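Local coordinates for protein MRG701 (Oryza sativa, PDB 5IN1) that probably reads methylated lysines of histone tails through its chromodomain as a plant MRG-family chromatin protein acting in transcription, at residues V9-G14 and V36-W41. Sequence-based numbering, arbitrary orientation.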
loop_
_atom_site.group_PDB
_atom_site.type_symbol
_atom_site.label_atom_id
_atom_site.label_comp_id
_atom_site.label_asym_id
_atom_site.label_seq_id
_atom_site.Cartn_x
_atom_site.Cartn_y
_atom_site.Cartn_z
ATOM N N VAL A 9 0.544 2.900 -17.743
ATOM C CA VAL A 9 0.608 1.445 -17.641
ATOM C C VAL A 9 -0.048 0.851 -18.876
ATOM O O VAL A 9 -0.643 1.573 -19.679
ATOM C CB VAL A 9 -0.100 0.921 -16.369
ATOM C CG1 VAL A 9 0.561 1.492 -15.110
ATOM C CG2 VAL A 9 -1.591 1.256 -16.373
ATOM N N LEU A 10 0.072 -0.461 -19.025
ATOM C CA LEU A 10 -0.744 -1.221 -19.968
ATOM C C LEU A 10 -1.862 -1.905 -19.190
ATOM O O LEU A 10 -1.635 -2.408 -18.084
ATOM C CB LEU A 10 0.102 -2.243 -20.725
ATOM C CG LEU A 10 1.170 -1.615 -21.607
ATOM C CD1 LEU A 10 2.136 -2.660 -22.127
ATOM C CD2 LEU A 10 0.537 -0.852 -22.762
ATOM N N ALA A 11 -3.065 -1.899 -19.738
ATOM C CA ALA A 11 -4.233 -2.491 -19.087
ATOM C C ALA A 11 -5.004 -3.353 -20.072
ATOM O O ALA A 11 -5.274 -2.952 -21.208
ATOM C CB ALA A 11 -5.148 -1.409 -18.527
ATOM N N TYR A 12 -5.366 -4.552 -19.635
ATOM C CA TYR A 12 -6.289 -5.374 -20.394
ATOM C C TYR A 12 -7.679 -4.760 -20.386
ATOM O O TYR A 12 -8.161 -4.283 -19.363
ATOM C CB TYR A 12 -6.347 -6.791 -19.833
ATOM C CG TYR A 12 -5.173 -7.652 -20.204
ATOM C CD1 TYR A 12 -4.981 -8.046 -21.511
ATOM C CD2 TYR A 12 -4.252 -8.079 -19.246
ATOM C CE1 TYR A 12 -3.914 -8.846 -21.879
ATOM C CE2 TYR A 12 -3.185 -8.883 -19.605
ATOM C CZ TYR A 12 -3.031 -9.273 -20.916
ATOM O OH TYR A 12 -1.961 -10.073 -21.300
ATOM N N HIS A 13 -8.324 -4.769 -21.538
ATOM C CA HIS A 13 -9.750 -4.492 -21.596
ATOM C C HIS A 13 -10.250 -5.457 -22.640
ATOM O O HIS A 13 -10.120 -5.212 -23.831
ATOM C CB HIS A 13 -10.048 -3.041 -21.963
ATOM C CG HIS A 13 -11.384 -2.572 -21.489
ATOM N ND1 HIS A 13 -12.534 -2.749 -22.224
ATOM C CD2 HIS A 13 -11.758 -1.951 -20.344
ATOM C CE1 HIS A 13 -13.558 -2.241 -21.564
ATOM N NE2 HIS A 13 -13.117 -1.753 -20.420
ATOM N N GLY A 14 -10.754 -6.601 -22.202
ATOM C CA GLY A 14 -10.806 -7.721 -23.116
ATOM C C GLY A 14 -9.384 -8.189 -23.354
ATOM O O GLY A 14 -8.479 -7.840 -22.603
ATOM N N VAL A 36 -8.158 3.684 -13.084
ATOM C CA VAL A 36 -7.434 3.981 -14.312
ATOM C C VAL A 36 -8.323 4.626 -15.357
ATOM O O VAL A 36 -9.532 4.403 -15.392
ATOM C CB VAL A 36 -6.786 2.704 -14.907
ATOM C CG1 VAL A 36 -5.779 2.100 -13.906
ATOM C CG2 VAL A 36 -7.845 1.669 -15.350
ATOM N N HIS A 37 -7.689 5.446 -16.197
ATOM C CA HIS A 37 -8.311 6.008 -17.383
ATOM C C HIS A 37 -7.613 5.410 -18.610
ATOM O O HIS A 37 -6.390 5.424 -18.668
ATOM C CB HIS A 37 -8.198 7.541 -17.390
ATOM C CG HIS A 37 -8.610 8.154 -18.695
ATOM N ND1 HIS A 37 -9.916 8.155 -19.120
ATOM C CD2 HIS A 37 -7.889 8.733 -19.685
ATOM C CE1 HIS A 37 -9.992 8.715 -20.316
ATOM N NE2 HIS A 37 -8.774 9.082 -20.680
ATOM N N TYR A 38 -8.386 4.879 -19.557
ATOM C CA TYR A 38 -7.831 4.301 -20.770
ATOM C C TYR A 38 -7.584 5.423 -21.759
ATOM O O TYR A 38 -8.510 6.175 -22.070
ATOM C CB TYR A 38 -8.772 3.236 -21.347
ATOM C CG TYR A 38 -9.007 2.083 -20.382
ATOM C CD1 TYR A 38 -8.225 0.932 -20.445
ATOM C CD2 TYR A 38 -9.991 2.159 -19.395
ATOM C CE1 TYR A 38 -8.429 -0.122 -19.551
ATOM C CE2 TYR A 38 -10.210 1.107 -18.511
ATOM C CZ TYR A 38 -9.411 -0.011 -18.582
ATOM O OH TYR A 38 -9.632 -1.047 -17.690
ATOM N N LEU A 39 -6.342 5.565 -22.224
ATOM C CA LEU A 39 -6.000 6.764 -23.001
ATOM C C LEU A 39 -6.761 6.779 -24.324
ATOM O O LEU A 39 -6.742 5.799 -25.083
ATOM C CB LEU A 39 -4.500 6.854 -23.272
ATOM C CG LEU A 39 -3.607 6.854 -22.037
ATOM C CD1 LEU A 39 -2.188 7.235 -22.411
ATOM C CD2 LEU A 39 -4.162 7.783 -20.955
ATOM N N GLY A 40 -7.416 7.908 -24.602
ATOM C CA GLY A 40 -8.207 8.068 -25.809
ATOM C C GLY A 40 -9.633 7.547 -25.705
ATOM O O GLY A 40 -10.409 7.706 -26.652
ATOM N N TRP A 41 -9.982 6.932 -24.571
ATOM C CA TRP A 41 -11.328 6.387 -24.375
ATOM C C TRP A 41 -12.199 7.335 -23.571
ATOM O O TRP A 41 -11.695 8.233 -22.911
ATOM C CB TRP A 41 -11.275 5.041 -23.651
ATOM C CG TRP A 41 -10.862 3.887 -24.486
ATOM C CD1 TRP A 41 -10.202 3.927 -25.685
ATOM C CD2 TRP A 41 -11.096 2.503 -24.200
ATOM N NE1 TRP A 41 -10.009 2.651 -26.155
ATOM C CE2 TRP A 41 -10.550 1.759 -25.264
ATOM C CE3 TRP A 41 -11.739 1.826 -23.162
ATOM C CZ2 TRP A 41 -10.595 0.367 -25.304
ATOM C CZ3 TRP A 41 -11.785 0.443 -23.206
ATOM C CH2 TRP A 41 -11.223 -0.271 -24.280
#
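His-13, Tyr-38 and Trp-41 form an aromatic cluster that probably makes up part of the methyl-lysine cage of this MRG chromodomain, as in related chromodomains; it joins the C-terminal part of strand 8-13 to the end of strand 31-38 and the turn that follows it, across the strongly bent sheet. The two strands do not run as neighbours: their local axes pass 9.0 Å apart at 77°, with strand 16-28 between them in sheet order, and side chains make the junction. Trp-41 turns the edge of its six-membered ring onto one face of His-13, the planes at 83°, and its CZ3 stands over the imidazole centre, 3.4 Å from His-13 ND1. The imidazole in turn directs its own edge at Tyr-38 in a second T-shaped pair, centroids 4.9 Å apart, with His-13 CD2 3.5 Å from Tyr-38 CZ. Placing CG anti to the backbone N (chi1 -156°) brings the His-13 ring to both aromatics. Cutting the imidazole back to the methyl of an alanine would probably leave the CZ3-CH2 edge of Trp-41 without the face it meets, and a gap beside Tyr-38. Trp-45 also packs edge-to-face with His-13 and Trp-41. A type II turn, marked by Trp-41 N to Tyr-38 O at 3.0 Å, brings the indole back over the phenol. Glu-47 OE1 hydrogen-bonds the Tyr-38 hydroxyl, while the ring carbon next to CZ, Tyr-38 CE1, meets the methyl CB of Ala-11 at 3.7 Å.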